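Local coordinates for protein induced by osmotic stress (Scheffersomyces stipitis, PDB 5YWN) that probably reduces ketones, haloketones among them, to alcohols with NADPH, at residues A[118-130]-A[245-258]. The protein carries 1 engineered substitution. Sequence-based numbering, arbitrary orientation.
Sequences TRVVYTSSVVAMS and HLAAFEKDEAKGER. With NAP (NADP nicotinamide-adenine-dinucleotide phosphate), chain B.
Arg119 NH2 grips the end of helix 238-250 with two fairly straight hydrogen bonds, to Lys251 O (2.8 Å) and to Ala248 O (2.9 Å), standing above each carbonyl plane. Lys251 O takes Ala254 N from its other face, and Ala248 O also accepts from Ser188 OG. Bends at chi2 and chi3 (-78° and -82°) fold the arginine so that its guanidinium is sandwiched, Phe249 O over one face (3.1 Å from CZ) and Lys255 CG over the opposite one. A water links Arg119 NH1 to Glu250 O and Asp252 OD1. A methionine in place of Arg119 would probably leave the carbonyls at this helix end without their charged donor and the water without one of its anchors. At the other end of the strand, Thr123 OG1 and His245 NE2 share a hydrogen bond (2.8 Å) at the ring edge, and His245 ND1 is hydrogen-bonded to Val241 O; Thr123 CG2 lies 3.3 Å from NAP O4D. Between these polar ends, both methyls of Val121 pack on Ala248 CB (3.9 Å from CG1), and CG2 also meets Phe249 CB. Farther along, Met129 CE lies over the centre of one Arg258 guanidinium face, 3.8 Å from CZ, while Arg258 forms a salt bridge with Glu171. Strand 119-123 and the loop after it bring Thr123, Ser124 and Ser125 to the NADP pocket, beside which the 245-250 part of helix 238-250, roughly antiparallel to the strand (148° between N-to-C directions), packs against one face of the parallel Rossmann sheet.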
# COMPACT_ATOMS: atom_id res chain seq x y z
N THR A 118 -12.67 -8.82 15.47
CA THR A 118 -13.61 -7.75 15.23
C THR A 118 -13.50 -6.91 13.91
O THR A 118 -14.44 -6.39 13.44
CB THR A 118 -13.67 -6.85 16.45
OG1 THR A 118 -12.47 -6.13 16.53
CG2 THR A 118 -13.83 -7.66 17.69
N ARG A 119 -12.28 -6.68 13.49
CA ARG A 119 -12.01 -5.83 12.36
C ARG A 119 -10.98 -6.43 11.40
O ARG A 119 -10.02 -6.97 11.81
CB ARG A 119 -11.63 -4.42 12.77
CG ARG A 119 -12.64 -3.69 13.59
CD ARG A 119 -13.78 -3.17 12.75
NE ARG A 119 -13.44 -1.94 12.12
CZ ARG A 119 -13.71 -0.76 12.61
NH1 ARG A 119 -14.35 -0.66 13.71
NH2 ARG A 119 -13.32 0.30 11.99
N VAL A 120 -11.27 -6.32 10.13
CA VAL A 120 -10.39 -6.65 9.07
C VAL A 120 -10.27 -5.47 8.08
O VAL A 120 -11.26 -4.87 7.71
CB VAL A 120 -10.82 -7.90 8.34
CG1 VAL A 120 -9.97 -8.13 7.11
CG2 VAL A 120 -10.91 -9.10 9.25
N VAL A 121 -9.05 -5.18 7.70
CA VAL A 121 -8.77 -4.16 6.72
C VAL A 121 -8.03 -4.79 5.57
O VAL A 121 -7.03 -5.41 5.74
CB VAL A 121 -7.92 -3.01 7.27
CG1 VAL A 121 -7.74 -1.92 6.26
CG2 VAL A 121 -8.41 -2.50 8.56
N TYR A 122 -8.56 -4.62 4.38
CA TYR A 122 -7.89 -5.08 3.22
C TYR A 122 -7.20 -3.92 2.49
O TYR A 122 -7.80 -2.94 2.23
CB TYR A 122 -8.86 -5.77 2.29
CG TYR A 122 -8.23 -6.17 1.00
CD1 TYR A 122 -7.26 -7.12 0.97
CD2 TYR A 122 -8.56 -5.54 -0.16
CE1 TYR A 122 -6.66 -7.49 -0.18
CE2 TYR A 122 -7.97 -5.89 -1.32
CZ TYR A 122 -7.00 -6.86 -1.31
OH TYR A 122 -6.38 -7.20 -2.41
N THR A 123 -5.94 -4.09 2.18
CA THR A 123 -5.20 -3.09 1.46
C THR A 123 -5.47 -3.28 -0.06
O THR A 123 -4.94 -4.11 -0.67
CB THR A 123 -3.68 -3.10 1.72
OG1 THR A 123 -3.38 -3.11 3.09
CG2 THR A 123 -2.99 -1.92 1.04
N SER A 124 -6.31 -2.44 -0.60
CA SER A 124 -6.63 -2.47 -2.00
C SER A 124 -5.75 -1.46 -2.72
O SER A 124 -4.63 -1.30 -2.38
CB SER A 124 -8.10 -2.23 -2.25
OG SER A 124 -8.53 -2.62 -3.49
N SER A 125 -6.29 -0.85 -3.76
CA SER A 125 -5.63 0.13 -4.56
C SER A 125 -6.58 0.93 -5.44
O SER A 125 -7.61 0.47 -5.78
CB SER A 125 -4.56 -0.51 -5.42
OG SER A 125 -4.02 0.36 -6.31
N VAL A 126 -6.12 2.06 -5.92
CA VAL A 126 -6.85 2.82 -6.89
C VAL A 126 -7.10 2.01 -8.16
O VAL A 126 -8.03 2.23 -8.78
CB VAL A 126 -6.20 4.17 -7.24
CG1 VAL A 126 -4.95 3.99 -8.05
CG2 VAL A 126 -7.20 5.10 -7.86
N VAL A 127 -6.24 1.06 -8.45
CA VAL A 127 -6.35 0.21 -9.61
C VAL A 127 -7.58 -0.68 -9.58
O VAL A 127 -8.00 -1.12 -10.60
CB VAL A 127 -5.08 -0.58 -9.94
CG1 VAL A 127 -3.88 0.35 -9.97
CG2 VAL A 127 -4.87 -1.73 -9.00
N ALA A 128 -8.12 -0.91 -8.40
CA ALA A 128 -9.40 -1.55 -8.22
C ALA A 128 -10.58 -0.73 -8.73
O ALA A 128 -11.58 -1.24 -9.01
CB ALA A 128 -9.62 -2.02 -6.80
N MET A 129 -10.40 0.56 -8.80
CA MET A 129 -11.42 1.51 -9.09
C MET A 129 -11.46 2.03 -10.51
O MET A 129 -12.32 2.74 -10.88
CB MET A 129 -11.25 2.68 -8.16
CG MET A 129 -11.08 2.33 -6.71
SD MET A 129 -10.77 3.74 -5.68
CE MET A 129 -11.64 3.29 -4.24
N SER A 130 -10.48 1.63 -11.28
CA SER A 130 -10.17 2.22 -12.53
C SER A 130 -9.44 1.34 -13.50
O SER A 130 -9.08 0.27 -13.20
CB SER A 130 -9.32 3.43 -12.28
OG SER A 130 -9.55 4.38 -13.27
N HIS A 245 -4.92 3.13 7.62
CA HIS A 245 -5.14 1.78 8.10
C HIS A 245 -5.56 1.80 9.58
O HIS A 245 -6.46 1.14 9.94
CB HIS A 245 -3.94 0.89 7.83
CG HIS A 245 -3.86 0.37 6.43
ND1 HIS A 245 -3.49 1.15 5.37
CD2 HIS A 245 -4.13 -0.84 5.91
CE1 HIS A 245 -3.51 0.44 4.28
NE2 HIS A 245 -3.89 -0.78 4.58
N LEU A 246 -4.94 2.63 10.38
CA LEU A 246 -5.31 2.78 11.75
C LEU A 246 -6.73 3.26 11.92
O LEU A 246 -7.48 2.66 12.60
CB LEU A 246 -4.39 3.72 12.46
CG LEU A 246 -4.56 3.84 13.94
CD1 LEU A 246 -4.11 2.56 14.57
CD2 LEU A 246 -3.76 5.00 14.47
N ALA A 247 -7.08 4.29 11.19
CA ALA A 247 -8.42 4.80 11.17
C ALA A 247 -9.37 3.69 10.73
O ALA A 247 -10.42 3.55 11.26
CB ALA A 247 -8.53 5.94 10.20
N ALA A 248 -8.95 2.90 9.79
CA ALA A 248 -9.78 1.92 9.16
C ALA A 248 -10.29 0.86 10.12
O ALA A 248 -11.30 0.32 9.88
CB ALA A 248 -9.10 1.27 7.99
N PHE A 249 -9.50 0.55 11.13
CA PHE A 249 -9.93 -0.33 12.19
C PHE A 249 -10.39 0.29 13.51
O PHE A 249 -11.10 -0.33 14.23
CB PHE A 249 -8.99 -1.50 12.37
CG PHE A 249 -7.72 -1.22 13.15
CD1 PHE A 249 -7.70 -1.28 14.51
CD2 PHE A 249 -6.55 -1.02 12.51
CE1 PHE A 249 -6.53 -1.06 15.19
CE2 PHE A 249 -5.38 -0.85 13.18
CZ PHE A 249 -5.37 -0.86 14.52
N GLU A 250 -9.86 1.45 13.85
CA GLU A 250 -10.23 2.19 15.04
C GLU A 250 -11.58 2.87 15.04
O GLU A 250 -12.21 2.88 16.02
CB GLU A 250 -9.13 3.16 15.46
CG GLU A 250 -7.86 2.54 15.97
CD GLU A 250 -6.90 3.52 16.63
OE1 GLU A 250 -6.14 3.09 17.46
OE2 GLU A 250 -6.88 4.67 16.33
N LYS A 251 -11.96 3.47 13.94
CA LYS A 251 -13.17 4.28 13.85
C LYS A 251 -14.44 3.51 13.47
O LYS A 251 -14.45 2.78 12.55
CB LYS A 251 -12.99 5.44 12.87
CG LYS A 251 -11.83 6.34 13.15
CD LYS A 251 -11.76 7.46 12.15
CE LYS A 251 -10.65 8.45 12.44
NZ LYS A 251 -10.85 9.27 13.64
N ASP A 252 -15.50 3.78 14.18
CA ASP A 252 -16.77 3.17 13.93
C ASP A 252 -17.27 3.53 12.52
O ASP A 252 -17.82 2.74 11.87
CB ASP A 252 -17.81 3.58 14.95
CG ASP A 252 -17.77 2.76 16.24
OD1 ASP A 252 -17.09 1.74 16.35
OD2 ASP A 252 -18.44 3.20 17.16
N GLU A 253 -16.99 4.74 12.10
CA GLU A 253 -17.39 5.31 10.82
C GLU A 253 -16.80 4.57 9.63
O GLU A 253 -17.32 4.63 8.59
CB GLU A 253 -16.95 6.75 10.72
CG GLU A 253 -17.56 7.73 11.66
CD GLU A 253 -16.86 7.88 13.03
OE1 GLU A 253 -16.00 7.14 13.39
OE2 GLU A 253 -17.24 8.77 13.77
N ALA A 254 -15.67 3.93 9.84
CA ALA A 254 -14.95 3.18 8.84
C ALA A 254 -15.51 1.81 8.48
O ALA A 254 -15.15 1.27 7.50
CB ALA A 254 -13.49 3.08 9.18
N LYS A 255 -16.40 1.30 9.29
CA LYS A 255 -16.93 -0.00 9.04
C LYS A 255 -17.70 -0.04 7.73
O LYS A 255 -18.55 0.73 7.50
CB LYS A 255 -17.82 -0.44 10.18
CG LYS A 255 -17.13 -0.76 11.49
CD LYS A 255 -17.98 -0.38 12.66
CE LYS A 255 -18.74 -1.52 13.24
NZ LYS A 255 -19.82 -1.15 14.19
N GLY A 256 -17.34 -0.98 6.91
CA GLY A 256 -17.98 -1.16 5.63
C GLY A 256 -17.67 -0.12 4.58
O GLY A 256 -18.35 -0.02 3.64
N GLU A 257 -16.61 0.63 4.80
CA GLU A 257 -16.15 1.65 3.89
C GLU A 257 -14.93 1.28 3.05
O GLU A 257 -14.10 0.57 3.48
CB GLU A 257 -15.90 2.98 4.61
CG GLU A 257 -16.91 3.42 5.62
CD GLU A 257 -18.01 4.28 5.06
OE1 GLU A 257 -18.05 4.44 3.87
OE2 GLU A 257 -18.84 4.77 5.80
N ARG A 258 -14.87 1.86 1.86
CA ARG A 258 -13.70 1.97 1.06
C ARG A 258 -13.12 3.38 1.18
O ARG A 258 -13.81 4.36 1.11
CB ARG A 258 -13.96 1.70 -0.39
CG ARG A 258 -14.65 0.43 -0.77
CD ARG A 258 -15.04 0.49 -2.21
NE ARG A 258 -14.06 0.02 -3.12
CZ ARG A 258 -14.01 0.38 -4.39
NH1 ARG A 258 -14.85 1.24 -4.86
NH2 ARG A 258 -13.13 -0.13 -5.17
PA NAP B . 5.90 -4.38 -1.63
O1A NAP B . 6.78 -3.38 -0.92
O2A NAP B . 6.50 -5.32 -2.66
O5B NAP B . 5.15 -5.27 -0.53
C5B NAP B . 4.62 -6.55 -0.86
C4B NAP B . 4.83 -7.52 0.29
O4B NAP B . 3.89 -8.60 0.21
C3B NAP B . 6.23 -8.13 0.26
O3B NAP B . 6.96 -7.79 1.44
C2B NAP B . 6.04 -9.63 0.15
O2B NAP B . 6.64 -10.29 1.26
C1B NAP B . 4.54 -9.87 0.13
N9A NAP B . 4.15 -10.55 -1.13
C8A NAP B . 4.25 -10.04 -2.37
N7A NAP B . 3.81 -10.93 -3.30
C5A NAP B . 3.42 -12.04 -2.65
C6A NAP B . 2.85 -13.35 -3.02
N6A NAP B . 2.61 -13.67 -4.32
N1A NAP B . 2.58 -14.23 -2.03
C2A NAP B . 2.81 -13.93 -0.73
N3A NAP B . 3.32 -12.76 -0.33
C4A NAP B . 3.64 -11.79 -1.22
O3 NAP B . 4.69 -3.58 -2.33
PN NAP B . 4.11 -2.24 -1.65
O1N NAP B . 4.33 -1.10 -2.61
O2N NAP B . 4.63 -2.16 -0.24
O5D NAP B . 2.53 -2.55 -1.59
C5D NAP B . 1.91 -2.91 -0.35
C4D NAP B . 0.43 -3.19 -0.57
O4D NAP B . -0.28 -1.97 -0.76
C3D NAP B . 0.20 -4.06 -1.80
O3D NAP B . -0.39 -5.31 -1.44
C2D NAP B . -0.73 -3.28 -2.71
O2D NAP B . -1.93 -4.02 -2.96
C1D NAP B . -1.05 -1.98 -1.98
N1N NAP B . -0.70 -0.83 -2.82
C2N NAP B . 0.53 -0.29 -2.73
C3N NAP B . 0.88 0.80 -3.52
C7N NAP B . 2.25 1.40 -3.41
O7N NAP B . 2.63 2.18 -4.27
N7N NAP B . 3.02 1.06 -2.38
C4N NAP B . -0.05 1.33 -4.40
C5N NAP B . -1.31 0.75 -4.48
C6N NAP B . -1.61 -0.34 -3.67
P2B NAP B . 8.17 -10.78 1.19
O1X NAP B . 8.22 -11.95 2.16
O2X NAP B . 8.36 -11.16 -0.25
O3X NAP B . 8.96 -9.58 1.63
O HOH W 1 -14.49 1.35 16.02